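Long-range contacts in salmonella typhimurium DB7155 bacteriophage DET7 tailspike (Bacteriophage, PDB 2V5I), which binds and probably hydrolyses the O-antigen polysaccharide of its Salmonella host, acting as the trimeric receptor-binding tailspike of the phage: residues F368-V373 with G396-G401; T519-E524 with S533-A538; L158-A163 with Y178-C183; T269-N274 with S294-A299; W486-A491 with A499-V504. All coordinates share one frame; numbering follows the deposited sequence.

In the fold
Contacts 1, 3 and 4 belong to the parallel beta-helix, whereas contacts 2 and 5 lie in the intertwined C-terminal part, their centres about 20 Å apart. Contacts 1 and 3 each join successive rungs in parallel register. In contact 1 an arginine is held by neutral oxygens at the subunit interface; in contact 3, partly buried and untouched by other chains, two arginines share an aspartate. Contact 4 ties two loops without strand pairing through a buried salt bridge. Contact 5 is an antiparallel hairpin rich in backbone bonds, while contact 2 packs a loop on a strand through apolar groups; both touch neighbouring subunits.

Contact 1: residues F368-V373 with G396-G401; sequences FSNITV and GIRAAG
R398 reaches T372 and N370 with the edge of its guanidinium where two successive rungs of the parallel beta-helix pair, I371 with I397 and T372 with R398. From CB, 4.1 Å from both T372 OG1 and I371 O, the arginine chain bends at its third torsion (chi3 -67°), which swings the guanidinium back across the neighbouring rung. CD then passes T372 OG1, and NE donates to that hydroxyl oxygen at 2.7 Å. NH2 makes a second bond to the same oxygen, so T372 OG1 takes a side-on grip from two nitrogens within the guanidinium plane. CZ lies 3.3 Å from T372 OG1, and NH2 also donates to N370 OD1 at 2.9 Å, while NH1 adds a weak bond to this amide oxygen. The amide plane stands 84° from the guanidinium, and NH2 meets OD1 from above the carbonyl plane. N370 ND2 is itself bonded to N348 of the rung before, and N370 packs on N370 of the second subunit and R398 of the third. Beneath the arginine the backbones are joined by I371 N to G396 O, R398 N to I371 O and V373 N to R398 O. On the other face of the sheet, I371 CB rests 4.2 Å from I397 CG1.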
# COMPACT_ATOMS: atom_id res chain seq x y z
N PHE A 368 9.29 4.35 10.97
CA PHE A 368 7.93 3.96 10.67
C PHE A 368 7.42 4.90 9.57
O PHE A 368 7.51 6.13 9.76
CB PHE A 368 7.05 4.15 11.90
CG PHE A 368 7.46 3.31 13.06
CD1 PHE A 368 8.39 3.77 13.97
CD2 PHE A 368 6.82 2.09 13.29
CE1 PHE A 368 8.78 2.96 15.06
CE2 PHE A 368 7.23 1.28 14.34
CZ PHE A 368 8.16 1.74 15.25
N SER A 369 7.02 4.39 8.39
CA SER A 369 6.56 5.27 7.32
C SER A 369 5.20 4.79 6.82
O SER A 369 4.97 3.58 6.68
CB SER A 369 7.57 5.32 6.17
OG SER A 369 8.89 5.62 6.65
N ASN A 370 4.31 5.74 6.55
CA ASN A 370 3.03 5.47 5.90
C ASN A 370 2.16 4.55 6.75
O ASN A 370 1.85 3.42 6.40
CB ASN A 370 3.21 4.89 4.50
CG ASN A 370 1.98 5.06 3.66
OD1 ASN A 370 1.21 6.00 3.86
ND2 ASN A 370 1.77 4.13 2.73
N ILE A 371 1.86 5.06 7.95
CA ILE A 371 1.17 4.33 9.05
C ILE A 371 -0.25 4.88 9.22
O ILE A 371 -0.47 6.08 9.19
CB ILE A 371 1.93 4.50 10.40
CG1 ILE A 371 3.42 4.12 10.28
CG2 ILE A 371 1.31 3.64 11.49
CD1 ILE A 371 3.70 2.69 9.88
N THR A 372 -1.20 3.99 9.44
CA THR A 372 -2.59 4.42 9.78
C THR A 372 -2.94 3.69 11.06
O THR A 372 -2.83 2.45 11.12
CB THR A 372 -3.58 3.97 8.66
OG1 THR A 372 -3.26 4.63 7.42
CG2 THR A 372 -5.02 4.22 9.03
N VAL A 373 -3.27 4.42 12.13
CA VAL A 373 -3.73 3.82 13.39
C VAL A 373 -4.90 4.65 13.86
O VAL A 373 -4.71 5.71 14.48
CB VAL A 373 -2.62 3.80 14.48
CG1 VAL A 373 -3.15 3.13 15.72
CG2 VAL A 373 -1.42 3.07 14.04
N GLY A 396 4.65 10.19 8.16
CA GLY A 396 3.35 10.00 7.57
C GLY A 396 2.51 9.06 8.40
O GLY A 396 2.73 7.85 8.39
N ILE A 397 1.58 9.62 9.16
CA ILE A 397 0.75 8.84 10.08
C ILE A 397 -0.64 9.47 10.17
O ILE A 397 -0.79 10.63 10.49
CB ILE A 397 1.42 8.64 11.47
CG1 ILE A 397 0.47 7.88 12.42
CG2 ILE A 397 1.92 9.98 12.09
CD1 ILE A 397 1.15 7.30 13.64
N ARG A 398 -1.64 8.62 9.94
CA ARG A 398 -3.04 8.99 10.09
C ARG A 398 -3.48 8.43 11.41
O ARG A 398 -3.32 7.24 11.64
CB ARG A 398 -3.84 8.39 8.93
CG ARG A 398 -3.45 9.05 7.62
CD ARG A 398 -3.64 8.23 6.45
NE ARG A 398 -2.77 7.07 6.39
CZ ARG A 398 -1.66 6.96 5.70
NH1 ARG A 398 -1.19 8.00 5.02
NH2 ARG A 398 -1.02 5.79 5.70
N ALA A 399 -3.93 9.31 12.31
CA ALA A 399 -4.17 8.94 13.70
C ALA A 399 -5.56 9.32 14.24
O ALA A 399 -5.72 9.40 15.46
CB ALA A 399 -3.12 9.55 14.60
N ALA A 400 -6.54 9.59 13.39
CA ALA A 400 -7.92 9.83 13.87
C ALA A 400 -8.93 9.23 12.91
O ALA A 400 -8.85 9.44 11.71
CB ALA A 400 -8.20 11.32 13.99
N GLY A 401 -9.91 8.52 13.48
CA GLY A 401 -11.00 7.93 12.75
C GLY A 401 -12.30 8.67 13.03
O GLY A 401 -12.27 9.89 13.32
O HOH W 1 -0.92 2.73 5.83

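Contact 2: residues T519-E524 with S533-A538; sequences TVLPDE and SLYLDA
L521 and V520 pack against Y535 from the loop 519-524, and the contact between the two segments is made by van der Waals packing. L521 points its side chain at the strand: CG sits 3.9 Å from Y535 CB, and the CD1 branch reaches on to S533 CB at 3.7 Å. The backbone N of L521 lies over one face of the tyrosine ring, 3.8 Å above its plane and displaced toward the rim. V520 spreads its two methyls over Y535 and D537. Its CG1 approaches Y535 CE2 at 4.0 Å, while CG2 abuts the carboxylate of D537, 3.4 Å from CG. In the second shell, Y535 is anchored at its hydroxyl by R554, whose guanidinium also binds the carbonyl of L521 and the carboxylate of D523, thereby linking ring and loop. The ring also meets W542 of the adjacent strand 540-546 at a shallow angle, and S533 OG bonds to G525 O. Y509 of the third subunit packs on L521, and S533 pairs with a strand of that same subunit. The arrangement is a loop folded over strand 531-537 of an antiparallel sheet that continues into the third subunit, in the intertwined C-terminal region of this P22-like tailspike.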
# COMPACT_ATOMS: atom_id res chain seq x y z
N THR A 519 -1.94 51.42 30.29
CA THR A 519 -1.15 51.89 31.44
C THR A 519 0.27 52.33 31.02
O THR A 519 0.76 51.97 29.95
CB THR A 519 -1.00 50.77 32.48
OG1 THR A 519 -0.43 49.60 31.87
CG2 THR A 519 -2.36 50.37 33.04
N VAL A 520 0.93 53.11 31.87
CA VAL A 520 2.27 53.58 31.56
C VAL A 520 3.26 52.41 31.48
O VAL A 520 3.36 51.61 32.40
CB VAL A 520 2.75 54.63 32.65
CG1 VAL A 520 4.16 55.05 32.38
CG2 VAL A 520 1.83 55.82 32.62
N LEU A 521 3.96 52.29 30.36
CA LEU A 521 4.86 51.18 30.15
C LEU A 521 6.16 51.38 30.89
O LEU A 521 6.77 52.45 30.76
CB LEU A 521 5.20 50.99 28.68
CG LEU A 521 4.20 50.29 27.83
CD1 LEU A 521 4.68 50.36 26.37
CD2 LEU A 521 4.01 48.88 28.28
N PRO A 522 6.67 50.33 31.54
CA PRO A 522 8.03 50.38 32.03
C PRO A 522 9.05 50.33 30.86
O PRO A 522 8.70 49.92 29.74
CB PRO A 522 8.09 49.14 32.94
CG PRO A 522 7.25 48.18 32.30
CD PRO A 522 6.05 49.01 31.80
N ASP A 523 10.31 50.71 31.13
CA ASP A 523 11.36 50.66 30.11
C ASP A 523 11.49 49.32 29.39
O ASP A 523 11.77 49.29 28.17
CB ASP A 523 12.73 50.99 30.74
CG ASP A 523 12.99 52.48 30.88
OD1 ASP A 523 12.04 53.30 30.67
OD2 ASP A 523 14.15 52.84 31.23
N GLU A 524 11.25 48.22 30.10
CA GLU A 524 11.33 46.86 29.54
C GLU A 524 10.24 46.63 28.46
O GLU A 524 10.27 45.62 27.76
CB GLU A 524 11.08 45.76 30.60
CG GLU A 524 11.83 45.77 31.86
CD GLU A 524 11.13 46.61 32.94
OE1 GLU A 524 11.29 47.80 32.82
OE2 GLU A 524 10.46 46.09 33.88
N SER A 533 6.95 51.27 21.08
CA SER A 533 5.70 50.74 21.68
C SER A 533 4.84 51.91 22.14
O SER A 533 5.35 52.91 22.69
CB SER A 533 6.05 49.96 22.93
OG SER A 533 6.86 48.87 22.59
N LEU A 534 3.54 51.79 21.99
CA LEU A 534 2.62 52.87 22.32
C LEU A 534 1.86 52.60 23.60
O LEU A 534 1.56 51.45 23.98
CB LEU A 534 1.59 53.04 21.17
CG LEU A 534 2.19 53.55 19.85
CD1 LEU A 534 1.18 53.37 18.72
CD2 LEU A 534 2.65 54.97 19.88
N TYR A 535 1.56 53.68 24.31
CA TYR A 535 0.84 53.58 25.57
C TYR A 535 0.11 54.89 25.89
O TYR A 535 0.42 55.97 25.36
CB TYR A 535 1.79 53.20 26.73
CG TYR A 535 2.84 54.23 27.10
CD1 TYR A 535 4.06 54.28 26.46
CD2 TYR A 535 2.62 55.11 28.15
CE1 TYR A 535 5.01 55.23 26.81
CE2 TYR A 535 3.58 56.05 28.54
CZ TYR A 535 4.79 56.09 27.90
OH TYR A 535 5.71 57.06 28.32
N LEU A 536 -0.82 54.79 26.81
CA LEU A 536 -1.57 55.94 27.33
C LEU A 536 -1.05 56.38 28.69
O LEU A 536 -0.73 55.54 29.55
CB LEU A 536 -3.06 55.58 27.50
CG LEU A 536 -3.80 55.25 26.22
CD1 LEU A 536 -5.18 54.67 26.53
CD2 LEU A 536 -3.90 56.44 25.34
N ASP A 537 -0.95 57.69 28.87
CA ASP A 537 -0.50 58.25 30.17
C ASP A 537 -1.27 59.53 30.36
O ASP A 537 -1.22 60.44 29.54
CB ASP A 537 1.02 58.47 30.14
CG ASP A 537 1.61 58.98 31.47
OD1 ASP A 537 0.87 59.43 32.35
OD2 ASP A 537 2.86 58.93 31.60
N ALA A 538 -2.05 59.57 31.42
CA ALA A 538 -2.86 60.77 31.74
C ALA A 538 -3.69 61.24 30.56
O ALA A 538 -3.76 62.43 30.27
CB ALA A 538 -1.97 61.89 32.24

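Contact 3: residues L158-A163 with Y178-C183; sequences LDIRSA and YLFRSC
Two neighbouring rungs of the parallel beta-helix meet here, with strands 158-161 and 178-181 paired in register. On one face D159, R161 and R181 form a salt-bridge network. R161, extended from CG to NE, runs back along its own strand and grips D159 side-on, NE to OD1 and NH2 to OD2, the latter at 2.8 Å. From the adjoining rung R181 NE donates to the same D159 OD2 at 2.9 Å, nearly straight at 172°. The two arginines reach that oxygen from opposite faces of the carboxylate, and their guanidinium planes stand 88° apart. L179 CD2 lies against one face of the R181 guanidinium. On the other face, which looks into the helix, I160 CD1 touches F180 CE2 at 3.9 Å and L158 CB approaches Y178 CD2 at 4.0 Å; F204 of the following rung continues the aromatic stack from F180. Where the strands end, A163 N donates to C183 SG at 3.4 Å. A water bridges D159 OD2 and R181 NH2, and R181 NH1 also pairs with E205. The shared carboxylate probably offsets the closeness of the two cations, R161 NH2 and R181 NE being 3.7 Å apart, and would favour an ionised D159.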
# COMPACT_ATOMS: atom_id res chain seq x y z
N LEU A 158 -0.44 -32.52 13.58
CA LEU A 158 0.49 -33.13 12.61
C LEU A 158 1.89 -32.61 12.90
O LEU A 158 2.14 -31.43 12.76
CB LEU A 158 0.10 -32.86 11.15
CG LEU A 158 0.93 -33.68 10.16
CD1 LEU A 158 0.74 -35.16 10.35
CD2 LEU A 158 0.50 -33.27 8.78
N ASP A 159 2.79 -33.50 13.32
CA ASP A 159 4.13 -33.15 13.85
C ASP A 159 5.14 -33.69 12.82
O ASP A 159 5.41 -34.88 12.77
CB ASP A 159 4.29 -33.76 15.26
CG ASP A 159 5.61 -33.45 15.93
OD1 ASP A 159 6.59 -33.13 15.23
OD2 ASP A 159 5.64 -33.55 17.20
N ILE A 160 5.70 -32.79 12.02
CA ILE A 160 6.70 -33.14 11.00
C ILE A 160 8.08 -32.84 11.54
O ILE A 160 8.35 -31.74 12.00
CB ILE A 160 6.39 -32.39 9.70
CG1 ILE A 160 5.05 -32.92 9.13
CG2 ILE A 160 7.54 -32.59 8.71
CD1 ILE A 160 4.62 -32.23 7.95
N ARG A 161 8.96 -33.85 11.57
CA ARG A 161 10.23 -33.76 12.29
C ARG A 161 11.45 -33.82 11.38
O ARG A 161 11.53 -34.65 10.49
CB ARG A 161 10.30 -34.91 13.30
CG ARG A 161 9.30 -34.71 14.35
CD ARG A 161 9.47 -35.56 15.50
NE ARG A 161 8.42 -35.25 16.45
CZ ARG A 161 8.25 -35.89 17.60
NH1 ARG A 161 9.09 -36.87 17.95
NH2 ARG A 161 7.24 -35.55 18.41
N SER A 162 12.35 -32.85 11.55
CA SER A 162 13.63 -32.80 10.83
C SER A 162 13.55 -33.03 9.33
O SER A 162 14.30 -33.85 8.76
CB SER A 162 14.62 -33.78 11.49
OG SER A 162 14.84 -33.46 12.86
N ALA A 163 12.68 -32.29 8.69
CA ALA A 163 12.48 -32.37 7.24
C ALA A 163 13.01 -31.09 6.56
O ALA A 163 13.20 -30.06 7.19
CB ALA A 163 11.02 -32.56 6.93
N TYR A 178 -0.54 -27.75 13.18
CA TYR A 178 0.49 -28.21 12.32
C TYR A 178 1.80 -27.72 12.90
O TYR A 178 1.98 -26.53 13.14
CB TYR A 178 0.25 -27.63 10.91
CG TYR A 178 -0.96 -28.26 10.25
CD1 TYR A 178 -2.26 -27.73 10.45
CD2 TYR A 178 -0.83 -29.40 9.46
CE1 TYR A 178 -3.37 -28.36 9.88
CE2 TYR A 178 -1.94 -30.03 8.90
CZ TYR A 178 -3.19 -29.48 9.09
OH TYR A 178 -4.25 -30.15 8.48
N LEU A 179 2.71 -28.65 13.18
CA LEU A 179 3.92 -28.35 13.94
C LEU A 179 5.09 -28.91 13.17
O LEU A 179 5.07 -30.07 12.79
CB LEU A 179 3.84 -29.03 15.31
CG LEU A 179 5.12 -29.06 16.14
CD1 LEU A 179 5.65 -27.67 16.41
CD2 LEU A 179 4.82 -29.80 17.40
N PHE A 180 6.08 -28.07 12.87
CA PHE A 180 7.32 -28.49 12.23
C PHE A 180 8.43 -28.35 13.26
O PHE A 180 8.72 -27.23 13.71
CB PHE A 180 7.61 -27.57 11.04
CG PHE A 180 6.68 -27.78 9.87
CD1 PHE A 180 5.42 -27.17 9.85
CD2 PHE A 180 7.07 -28.53 8.81
CE1 PHE A 180 4.56 -27.40 8.78
CE2 PHE A 180 6.28 -28.70 7.73
CZ PHE A 180 5.04 -28.13 7.70
N ARG A 181 9.12 -29.46 13.58
CA ARG A 181 10.18 -29.44 14.59
C ARG A 181 11.51 -29.66 13.86
O ARG A 181 11.67 -30.64 13.12
CB ARG A 181 10.00 -30.61 15.56
CG ARG A 181 8.84 -30.52 16.49
CD ARG A 181 8.92 -31.71 17.40
NE ARG A 181 7.76 -31.85 18.27
CZ ARG A 181 7.63 -31.19 19.43
NH1 ARG A 181 8.53 -30.29 19.78
NH2 ARG A 181 6.55 -31.38 20.18
N SER A 182 12.44 -28.72 14.02
CA SER A 182 13.77 -28.77 13.45
C SER A 182 13.76 -28.89 11.90
O SER A 182 14.62 -29.60 11.31
CB SER A 182 14.54 -29.94 14.03
OG SER A 182 14.69 -29.74 15.40
N CYS A 183 12.83 -28.20 11.26
CA CYS A 183 12.69 -28.22 9.82
C CYS A 183 13.29 -26.97 9.20
O CYS A 183 13.40 -25.95 9.87
CB CYS A 183 11.22 -28.35 9.39
SG CYS A 183 10.52 -29.95 9.92
O HOH W 2 4.23 -33.06 19.40
O HOH W 3 15.83 -29.81 8.32

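Contact 4: residues T269-N274 with S294-A299; sequences TARNYN and SDPGMA
R271 reaches out across S294 to D295, its aliphatic part lying along the S294 carbonyl, with R271 CG 3.3 Å from S294 O. The chain is extended from CG to NE, which carries the guanidinium past the serine to the carboxylate. There NE and NH2 both donate to a single oxygen, D295 OD1, at 2.9 and 3.0 Å. This side-on grip is imperfect in its geometry: the acceptor is tilted 17° from the guanidinium plane, the N-H directions are well off straight, and the carboxylate is turned 67° against the guanidinium. NE meets OD1 on its anti side, whereas NH2 comes nearly end-on to the C-O bond. On the T269 side of the guanidinium, T269 OG1 accepts from R271 NH1 at 3.1 Å and also from the R271 backbone N, the latter forming an ST turn, so one hydroxyl steadies both ends of the residue. D307 holds T269 OG1 in turn. The other carboxylate oxygen, D295 OD2, is taken by R304 and the backbone N of H316. Further along, a water joins N272 O, at 2.7 Å, to S294 OG, at 2.6 Å, and sits over the centre of the Y273 ring. S294 OG also has N320 as a partner. These loops follow strands 268-269 and 290-291 of the beta-helix, and the contact ties them together without strand pairing. R271 and the R304/H316 pair divide the two oxygens of D295 between them, so the buried carboxylate has donors on both and its orientation is fixed.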
# COMPACT_ATOMS: atom_id res chain seq x y z
N THR A 269 17.33 -19.84 23.82
CA THR A 269 16.53 -18.81 23.20
C THR A 269 15.48 -19.39 22.25
O THR A 269 15.73 -20.36 21.56
CB THR A 269 17.43 -17.82 22.41
OG1 THR A 269 16.66 -16.68 22.03
CG2 THR A 269 18.04 -18.41 21.15
N ALA A 270 14.32 -18.71 22.20
CA ALA A 270 13.22 -19.00 21.26
C ALA A 270 12.99 -17.83 20.30
O ALA A 270 12.03 -17.83 19.53
CB ALA A 270 11.95 -19.27 22.03
N ARG A 271 13.92 -16.86 20.30
CA ARG A 271 13.79 -15.63 19.59
C ARG A 271 13.97 -15.82 18.06
O ARG A 271 14.41 -16.88 17.61
CB ARG A 271 14.74 -14.56 20.12
CG ARG A 271 14.52 -14.21 21.60
CD ARG A 271 15.62 -13.30 22.05
NE ARG A 271 15.45 -12.82 23.41
CZ ARG A 271 15.78 -13.52 24.50
NH1 ARG A 271 16.33 -14.74 24.39
NH2 ARG A 271 15.58 -12.98 25.71
N ASN A 272 13.69 -14.76 17.29
CA ASN A 272 13.66 -14.86 15.83
C ASN A 272 14.26 -13.57 15.25
O ASN A 272 14.08 -12.50 15.81
CB ASN A 272 12.24 -15.01 15.33
CG ASN A 272 11.57 -16.20 15.94
OD1 ASN A 272 11.70 -17.30 15.44
ND2 ASN A 272 10.90 -15.98 17.08
N TYR A 273 14.81 -13.70 14.04
CA TYR A 273 15.45 -12.57 13.37
C TYR A 273 15.15 -12.64 11.85
O TYR A 273 15.04 -13.73 11.33
CB TYR A 273 16.96 -12.68 13.52
CG TYR A 273 17.50 -12.44 14.93
CD1 TYR A 273 17.55 -13.47 15.83
CD2 TYR A 273 17.96 -11.20 15.28
CE1 TYR A 273 18.07 -13.25 17.16
CE2 TYR A 273 18.44 -10.95 16.55
CZ TYR A 273 18.52 -12.01 17.46
OH TYR A 273 18.99 -11.74 18.72
N ASN A 274 15.01 -11.47 11.22
CA ASN A 274 15.06 -11.39 9.75
C ASN A 274 13.97 -12.20 9.09
O ASN A 274 14.20 -12.86 8.06
CB ASN A 274 16.43 -11.90 9.27
CG ASN A 274 17.59 -11.00 9.69
OD1 ASN A 274 17.60 -9.76 9.46
ND2 ASN A 274 18.65 -11.65 10.25
N SER A 294 11.00 -9.48 20.72
CA SER A 294 11.96 -10.52 20.98
C SER A 294 12.18 -10.79 22.48
O SER A 294 12.52 -11.90 22.87
CB SER A 294 13.30 -10.07 20.41
OG SER A 294 13.27 -9.99 18.99
N ASP A 295 12.08 -9.74 23.29
CA ASP A 295 12.33 -9.85 24.70
C ASP A 295 11.04 -9.77 25.53
O ASP A 295 10.22 -8.88 25.29
CB ASP A 295 13.37 -8.78 25.16
CG ASP A 295 14.77 -9.04 24.68
OD1 ASP A 295 15.28 -10.20 24.73
OD2 ASP A 295 15.42 -8.04 24.20
N PRO A 296 10.88 -10.65 26.52
CA PRO A 296 9.62 -10.64 27.28
C PRO A 296 9.50 -9.50 28.28
O PRO A 296 10.51 -9.09 28.89
CB PRO A 296 9.66 -11.94 28.06
CG PRO A 296 11.04 -12.26 28.19
CD PRO A 296 11.81 -11.68 27.01
N GLY A 297 8.28 -9.05 28.45
CA GLY A 297 8.00 -7.93 29.34
C GLY A 297 8.39 -8.21 30.78
O GLY A 297 9.01 -7.36 31.41
N MET A 298 8.09 -9.39 31.29
CA MET A 298 8.36 -9.68 32.72
C MET A 298 9.84 -9.91 33.08
O MET A 298 10.19 -9.95 34.26
CB MET A 298 7.50 -10.85 33.24
CG MET A 298 7.04 -10.72 34.76
SD MET A 298 5.82 -9.42 35.03
CE MET A 298 4.22 -10.22 35.14
N ALA A 299 10.69 -10.08 32.07
CA ALA A 299 12.13 -10.20 32.25
C ALA A 299 12.58 -11.11 33.39
O ALA A 299 13.31 -10.68 34.30
CB ALA A 299 12.76 -8.81 32.41
O HOH W 4 15.23 -11.41 18.04

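Contact 5: residues W486-A491 with A499-V504; sequences WTELTA and AVSLKV
E488 and S501 join the two strands of a beta hairpin by a short side-chain bond, S501 OG donating to E488 OE1 at 2.5 Å on the anti side of the carboxylate. The other oxygen, E488 OE2, is met by H475, so both carboxylate oxygens of this buried residue have a partner. Backbone polar atoms are satisfied in reciprocal pairs: T487 with V504, where V504 N donates to T487 O at 2.8 Å, then L489 with L502, and A491 with V500. A499 and V500 both stand opposite A491, a classic beta bulge, and V500 N still donates to A491 O at 3.1 Å. On the face of E488, the W486 indole lies alongside the K503 chain, CZ3 3.8 Å from K503 CD. A bend at the last torsion of K503 (chi4 63°) brings NZ back to S501 O at 3.1 Å, and NZ also forms a salt bridge with D528 of the second subunit. T490 OG1 bonds to N498, whereas T487 OG1 reaches T490 O of the second subunit. The hairpin supplies the third and fourth strands of a five-stranded antiparallel sheet, with strand 470-476 beside 485-493 and strand 512-515 beside 501-504; L489 and V500 pack on the third subunit.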
# COMPACT_ATOMS: atom_id res chain seq x y z
N TRP A 486 -10.93 40.82 6.58
CA TRP A 486 -9.93 41.39 7.47
C TRP A 486 -9.01 40.33 8.05
O TRP A 486 -9.47 39.22 8.32
CB TRP A 486 -10.53 42.26 8.56
CG TRP A 486 -11.46 41.64 9.55
CD1 TRP A 486 -12.78 41.51 9.42
CD2 TRP A 486 -11.16 41.33 10.92
NE1 TRP A 486 -13.35 41.06 10.57
CE2 TRP A 486 -12.37 40.89 11.51
CE3 TRP A 486 -9.99 41.30 11.67
CZ2 TRP A 486 -12.46 40.54 12.87
CZ3 TRP A 486 -10.08 40.92 12.99
CH2 TRP A 486 -11.30 40.52 13.58
N THR A 487 -7.75 40.72 8.24
CA THR A 487 -6.70 39.78 8.71
C THR A 487 -6.26 40.25 10.10
O THR A 487 -6.10 41.45 10.35
CB THR A 487 -5.53 39.81 7.76
OG1 THR A 487 -5.98 39.39 6.44
CG2 THR A 487 -4.45 38.83 8.15
N GLU A 488 -6.03 39.30 11.00
CA GLU A 488 -5.51 39.65 12.31
C GLU A 488 -4.38 38.72 12.73
O GLU A 488 -4.33 37.54 12.36
CB GLU A 488 -6.53 39.65 13.40
CG GLU A 488 -7.30 38.44 13.53
CD GLU A 488 -8.23 38.35 14.77
OE1 GLU A 488 -8.35 39.27 15.63
OE2 GLU A 488 -8.91 37.30 14.85
N LEU A 489 -3.50 39.29 13.57
CA LEU A 489 -2.42 38.59 14.22
C LEU A 489 -2.75 38.73 15.71
O LEU A 489 -2.91 39.84 16.21
CB LEU A 489 -1.11 39.35 13.93
CG LEU A 489 0.20 38.70 14.12
CD1 LEU A 489 0.27 37.57 13.10
CD2 LEU A 489 1.24 39.83 13.84
N THR A 490 -2.93 37.58 16.38
CA THR A 490 -3.36 37.55 17.79
C THR A 490 -2.39 36.82 18.70
O THR A 490 -1.53 36.04 18.27
CB THR A 490 -4.75 36.85 17.96
OG1 THR A 490 -4.60 35.44 17.88
CG2 THR A 490 -5.77 37.31 16.92
N ALA A 491 -2.57 37.09 20.01
CA ALA A 491 -1.74 36.49 21.06
C ALA A 491 -2.65 36.20 22.27
O ALA A 491 -3.52 37.01 22.65
CB ALA A 491 -0.61 37.44 21.50
N ALA A 499 -6.68 37.08 22.78
CA ALA A 499 -6.97 38.22 23.66
C ALA A 499 -6.44 39.59 23.16
O ALA A 499 -7.09 40.62 23.34
CB ALA A 499 -6.44 37.95 25.04
N VAL A 500 -5.27 39.58 22.53
CA VAL A 500 -4.59 40.80 22.09
C VAL A 500 -4.46 40.65 20.58
O VAL A 500 -3.93 39.63 20.13
CB VAL A 500 -3.19 40.96 22.72
CG1 VAL A 500 -2.55 42.28 22.28
CG2 VAL A 500 -3.29 40.90 24.24
N SER A 501 -4.98 41.62 19.81
CA SER A 501 -5.20 41.41 18.38
C SER A 501 -4.89 42.67 17.55
O SER A 501 -5.53 43.71 17.78
CB SER A 501 -6.70 41.06 18.24
OG SER A 501 -7.13 41.11 16.89
N LEU A 502 -3.96 42.55 16.61
CA LEU A 502 -3.68 43.56 15.57
C LEU A 502 -4.47 43.21 14.30
O LEU A 502 -4.48 42.06 13.89
CB LEU A 502 -2.20 43.54 15.26
CG LEU A 502 -1.84 44.66 14.29
CD1 LEU A 502 -0.54 45.23 14.61
CD2 LEU A 502 -1.92 44.15 12.88
N LYS A 503 -5.27 44.17 13.80
CA LYS A 503 -6.26 43.89 12.74
C LYS A 503 -6.09 44.82 11.55
O LYS A 503 -5.95 46.03 11.71
CB LYS A 503 -7.70 44.13 13.29
CG LYS A 503 -7.97 43.55 14.71
CD LYS A 503 -9.38 43.84 15.27
CE LYS A 503 -9.52 43.47 16.78
NZ LYS A 503 -8.60 44.26 17.69
N VAL A 504 -6.15 44.25 10.36
CA VAL A 504 -6.01 44.97 9.10
C VAL A 504 -7.33 44.80 8.29
O VAL A 504 -7.74 43.70 7.97
CB VAL A 504 -4.82 44.39 8.29
CG1 VAL A 504 -4.71 45.06 6.94
CG2 VAL A 504 -3.48 44.56 9.06